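Local structure of glucuronoarabinoxylan endo-1,4-beta-xylanase (Clostridium papyrosolvens, 4FMV) at residues K292-G297 and V323-N328; G288-F293 and S314-D319. The protein is a glycoside hydrolase family 30 endoxylanase that probably cleaves internal beta-1,4 linkages in the xylan backbone, with an altered substrate specificity within its subfamily. All blocks are in the same frame, centred on the assembly; numbering follows the deposited sequence.

Overall arrangement
Both contacts are buried, and both join the end region of helix 282-291 to the strands that follow it in the chain. They overlap at Lys292 and Phe293, and their centres lie about 2 Å apart. Contact 1 uses the loop after the helix and strand 321-328. Contact 2 uses the helix itself and strand 311-318. The two strands are antiparallel neighbours, with a probable backbone hydrogen bond from Tyr316 N to Val323 O at 2.7 Å. The chemistry differs. Contact 1 is mainly aliphatic packing, with one methyl against a backbone carbonyl, whereas contact 2 sets an aromatic ring edge beside two hydroxyls. Ile294 of contact 1 packs on Tyr316 of contact 2.

Contact 1: residues K292-G297 and V323-N328; sequences KFIRPG and VIVAIN
Val323 meets Phe293 and Ile294 with both of its methyl groups. CG1 does most of the work. It lies 3.9 Å from Ile294 CG1, and the two side chains approach at a slant. The same methyl has Phe293 CB 4.3 Å away, so it sits in the notch between two consecutive loop residues. The other methyl, Val323 CG2, rests on the backbone: Phe293 O is 3.5 Å from it. Val323 can face both partners because CG1 points opposite its own backbone N (chi1 -178°), with CG2 turned back beside that N.

Ile294 reaches further along the strand. Its CB does not head for the strand, but the arm CG1-CD1 is stretched out (chi2 169°) and carries the methyl toward Val325. CD1 ends 4.3 Å from Val325 CG2, a looser touch. No hydrogen bond crosses this contact.

Phe293 gives mainly its CB and carbonyl. Its ring turns away from the strand and stacks with Tyr351. Lys292 CB sits over one face of that ring, 3.9 Å above its plane. Behind the contact, Arg295 NH1 makes a weak bond to Lys292 O and a hydrogen bond to Gly42 O, tying the loop to the barrel side.

Val323 and Val325 also pack on Thr383 of strand 380-387. This is apolar packing where the (beta/alpha)8 barrel meets the beta-rich side domain, the two-part build of family 30 enzymes.

Contact 2: residues G288-F293 and S314-D319; sequences GQFAKF and SAYTGD
Phe290, on helix 282-291, faces Ser314 and Tyr316 on strand 311-318. The backbones stay well apart: Phe290 CA is 10.0 Å from Tyr316 CA. The gap is bridged by side chains. On the helix side, Lys292 N is hydrogen-bonded to Gly288 O at 3.0 Å. On the strand side the backbone is extended. Ser314 and Tyr316 are two residues apart, so both direct their CB atoms at the helix.

The Phe290 ring offers an edge. Its CE2 lies 3.9 Å from Tyr316 OH, and that oxygen is in the plane of the ring. Ser314 OG is near the same edge, 4.4 Å from Phe290 CE2. The phenylalanine and tyrosine ring planes stand about 87° apart. The tyrosine meets its neighbour through its hydroxyl rather than through its ring face. Phe290 CG lies beside its own backbone N (chi1 -67°), a setting that brings the ring end closer to the strand than its CB direction suggests.

The two hydroxyls hold each other. Ser314 OG and Tyr316 OH are 2.7 Å apart in a hydrogen bond, and either could donate. This pairs the hydroxyls of two buried residues beside an aromatic edge and helps fix the position of the phenol oxygen. No hydrogen bond joins the two segments.

Here helix 282-291, the last helix of the (beta/alpha)8 barrel, meets the beta-rich side domain, as in family 30 enzymes. Helix 240-255 packs against residues of both segments: Ile250 against Phe290, Val255 against Ser314 and Met254 against Tyr316. Ile381 of strand 380-387 also touches Phe290. Strand 311-318 itself runs antiparallel to strands 299-303 and 321-328.

Contact 1: residues K292-G297 and V323-N328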
# COMPACT_ATOMS: atom_id res chain seq x y z
N LYS A 292 7.85 -9.98 0.55
CA LYS A 292 8.80 -10.91 -0.04
C LYS A 292 8.08 -12.16 -0.50
O LYS A 292 8.35 -12.66 -1.59
CB LYS A 292 9.89 -11.28 0.96
CG LYS A 292 11.03 -12.17 0.38
CD LYS A 292 11.75 -11.51 -0.79
CE LYS A 292 12.96 -12.35 -1.27
NZ LYS A 292 13.74 -11.57 -2.29
N PHE A 293 7.24 -12.71 0.38
CA PHE A 293 6.60 -13.98 0.10
C PHE A 293 5.21 -13.98 -0.55
O PHE A 293 4.84 -14.98 -1.18
CB PHE A 293 6.63 -14.86 1.36
CG PHE A 293 7.95 -14.79 2.08
CD1 PHE A 293 9.08 -15.36 1.51
CD2 PHE A 293 8.07 -14.09 3.27
CE1 PHE A 293 10.30 -15.26 2.13
CE2 PHE A 293 9.30 -14.00 3.90
CZ PHE A 293 10.41 -14.59 3.32
N ILE A 294 4.49 -12.86 -0.52
CA ILE A 294 3.18 -12.88 -1.15
C ILE A 294 3.31 -12.01 -2.38
O ILE A 294 3.16 -10.78 -2.32
CB ILE A 294 2.14 -12.23 -0.20
CG1 ILE A 294 2.19 -12.86 1.18
CG2 ILE A 294 0.71 -12.30 -0.78
CD1 ILE A 294 1.38 -12.09 2.25
N ARG A 295 3.43 -12.67 -3.52
CA ARG A 295 3.81 -12.01 -4.76
C ARG A 295 2.57 -11.47 -5.45
O ARG A 295 1.47 -11.97 -5.26
CB ARG A 295 4.52 -13.01 -5.69
CG ARG A 295 5.79 -13.64 -5.09
CD ARG A 295 6.69 -12.56 -4.52
NE ARG A 295 7.02 -11.52 -5.50
CZ ARG A 295 7.63 -10.38 -5.19
NH1 ARG A 295 7.98 -10.15 -3.93
NH2 ARG A 295 7.90 -9.48 -6.13
N PRO A 296 2.74 -10.44 -6.28
CA PRO A 296 1.61 -9.95 -7.05
C PRO A 296 0.92 -11.10 -7.80
O PRO A 296 1.58 -11.87 -8.51
CB PRO A 296 2.28 -9.00 -8.04
CG PRO A 296 3.41 -8.43 -7.24
CD PRO A 296 3.93 -9.59 -6.44
N GLY A 297 -0.40 -11.19 -7.66
CA GLY A 297 -1.12 -12.25 -8.34
C GLY A 297 -1.51 -13.39 -7.43
O GLY A 297 -2.34 -14.21 -7.80
N VAL A 323 1.39 -19.54 1.69
CA VAL A 323 1.98 -18.60 2.63
C VAL A 323 1.04 -18.34 3.81
O VAL A 323 -0.15 -18.03 3.60
CB VAL A 323 2.30 -17.25 1.94
CG1 VAL A 323 2.95 -16.31 2.93
CG2 VAL A 323 3.21 -17.46 0.72
N ILE A 324 1.57 -18.49 5.03
CA ILE A 324 0.84 -18.22 6.28
C ILE A 324 1.64 -17.20 7.07
O ILE A 324 2.84 -17.39 7.33
CB ILE A 324 0.68 -19.48 7.15
CG1 ILE A 324 -0.12 -20.54 6.40
CG2 ILE A 324 0.01 -19.14 8.49
CD1 ILE A 324 0.06 -21.95 6.96
N VAL A 325 0.99 -16.10 7.43
CA VAL A 325 1.59 -15.06 8.26
C VAL A 325 0.89 -15.10 9.60
O VAL A 325 -0.34 -14.88 9.70
CB VAL A 325 1.44 -13.67 7.61
CG1 VAL A 325 1.99 -12.56 8.53
CG2 VAL A 325 2.13 -13.65 6.24
N ALA A 326 1.67 -15.39 10.64
CA ALA A 326 1.13 -15.53 11.99
C ALA A 326 1.83 -14.58 12.95
O ALA A 326 3.05 -14.62 13.11
CB ALA A 326 1.27 -16.97 12.46
N ILE A 327 1.04 -13.72 13.57
CA ILE A 327 1.54 -12.69 14.47
C ILE A 327 1.18 -13.05 15.90
O ILE A 327 0.03 -13.37 16.17
CB ILE A 327 0.90 -11.32 14.14
CG1 ILE A 327 1.20 -10.91 12.70
CG2 ILE A 327 1.39 -10.24 15.14
CD1 ILE A 327 0.22 -9.92 12.10
N ASN A 328 2.16 -13.05 16.81
CA ASN A 328 1.86 -13.24 18.23
C ASN A 328 2.21 -11.97 19.01
O ASN A 328 3.39 -11.70 19.24
CB ASN A 328 2.65 -14.43 18.78
CG ASN A 328 2.54 -14.57 20.29
OD1 ASN A 328 1.61 -14.05 20.92
ND2 ASN A 328 3.49 -15.30 20.89

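Contact 2: residues G288-F293 and S314-D319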
# COMPACT_ATOMS: atom_id res chain seq x y z
N GLY A 288 8.28 -6.67 4.92
CA GLY A 288 8.85 -7.74 4.12
C GLY A 288 8.30 -9.14 4.39
O GLY A 288 8.31 -10.00 3.50
N GLN A 289 7.86 -9.38 5.63
CA GLN A 289 7.21 -10.65 5.99
C GLN A 289 6.02 -10.91 5.09
O GLN A 289 5.61 -12.07 4.88
CB GLN A 289 6.73 -10.60 7.44
CG GLN A 289 7.83 -10.45 8.49
CD GLN A 289 8.60 -11.73 8.75
OE1 GLN A 289 9.69 -11.69 9.32
NE2 GLN A 289 8.04 -12.87 8.36
N PHE A 290 5.44 -9.81 4.59
CA PHE A 290 4.37 -9.85 3.59
C PHE A 290 4.93 -9.80 2.18
O PHE A 290 4.68 -10.72 1.38
CB PHE A 290 3.35 -8.72 3.80
CG PHE A 290 2.55 -8.85 5.08
CD1 PHE A 290 3.00 -8.29 6.26
CD2 PHE A 290 1.34 -9.55 5.09
CE1 PHE A 290 2.26 -8.43 7.44
CE2 PHE A 290 0.59 -9.68 6.25
CZ PHE A 290 1.05 -9.12 7.44
N ALA A 291 5.64 -8.71 1.86
CA ALA A 291 6.06 -8.37 0.49
C ALA A 291 6.88 -9.43 -0.18
O ALA A 291 6.69 -9.72 -1.36
CB ALA A 291 6.87 -7.09 0.49
N LYS A 292 7.85 -9.98 0.55
CA LYS A 292 8.80 -10.91 -0.04
C LYS A 292 8.08 -12.16 -0.50
O LYS A 292 8.35 -12.66 -1.59
CB LYS A 292 9.89 -11.28 0.96
CG LYS A 292 11.03 -12.17 0.38
CD LYS A 292 11.75 -11.51 -0.79
CE LYS A 292 12.96 -12.35 -1.27
NZ LYS A 292 13.74 -11.57 -2.29
N PHE A 293 7.24 -12.71 0.38
CA PHE A 293 6.60 -13.98 0.10
C PHE A 293 5.21 -13.98 -0.55
O PHE A 293 4.84 -14.98 -1.18
CB PHE A 293 6.63 -14.86 1.36
CG PHE A 293 7.95 -14.79 2.08
CD1 PHE A 293 9.08 -15.36 1.51
CD2 PHE A 293 8.07 -14.09 3.27
CE1 PHE A 293 10.30 -15.26 2.13
CE2 PHE A 293 9.30 -14.00 3.90
CZ PHE A 293 10.41 -14.59 3.32
N SER A 314 -3.20 -14.87 8.83
CA SER A 314 -3.78 -14.81 7.49
C SER A 314 -3.03 -15.77 6.60
O SER A 314 -1.98 -16.25 6.99
CB SER A 314 -3.75 -13.38 6.92
OG SER A 314 -2.45 -12.80 6.97
N ALA A 315 -3.57 -16.07 5.42
CA ALA A 315 -2.95 -17.05 4.53
C ALA A 315 -3.18 -16.69 3.06
O ALA A 315 -4.15 -16.02 2.73
CB ALA A 315 -3.47 -18.46 4.85
N TYR A 316 -2.29 -17.14 2.18
CA TYR A 316 -2.31 -16.73 0.77
C TYR A 316 -1.79 -17.87 -0.09
O TYR A 316 -1.04 -18.72 0.39
CB TYR A 316 -1.40 -15.50 0.57
CG TYR A 316 -1.64 -14.42 1.60
CD1 TYR A 316 -1.17 -14.57 2.90
CD2 TYR A 316 -2.39 -13.28 1.30
CE1 TYR A 316 -1.40 -13.61 3.88
CE2 TYR A 316 -2.64 -12.31 2.27
CZ TYR A 316 -2.14 -12.49 3.56
OH TYR A 316 -2.36 -11.56 4.53
N THR A 317 -2.18 -17.91 -1.37
CA THR A 317 -1.64 -18.91 -2.30
C THR A 317 -1.35 -18.30 -3.66
O THR A 317 -1.95 -17.30 -4.04
CB THR A 317 -2.60 -20.10 -2.56
OG1 THR A 317 -3.84 -19.61 -3.09
CG2 THR A 317 -2.87 -20.88 -1.30
N GLY A 318 -0.45 -18.94 -4.39
CA GLY A 318 -0.18 -18.60 -5.77
C GLY A 318 1.13 -19.26 -6.17
O GLY A 318 1.88 -19.68 -5.30
N ASP A 319 1.40 -19.34 -7.47
CA ASP A 319 2.66 -19.92 -7.96
C ASP A 319 3.01 -21.24 -7.26
O ASP A 319 4.17 -21.49 -6.92
CB ASP A 319 3.82 -18.93 -7.81
CG ASP A 319 5.08 -19.39 -8.53
OD1 ASP A 319 4.95 -19.99 -9.62
OD2 ASP A 319 6.19 -19.16 -8.01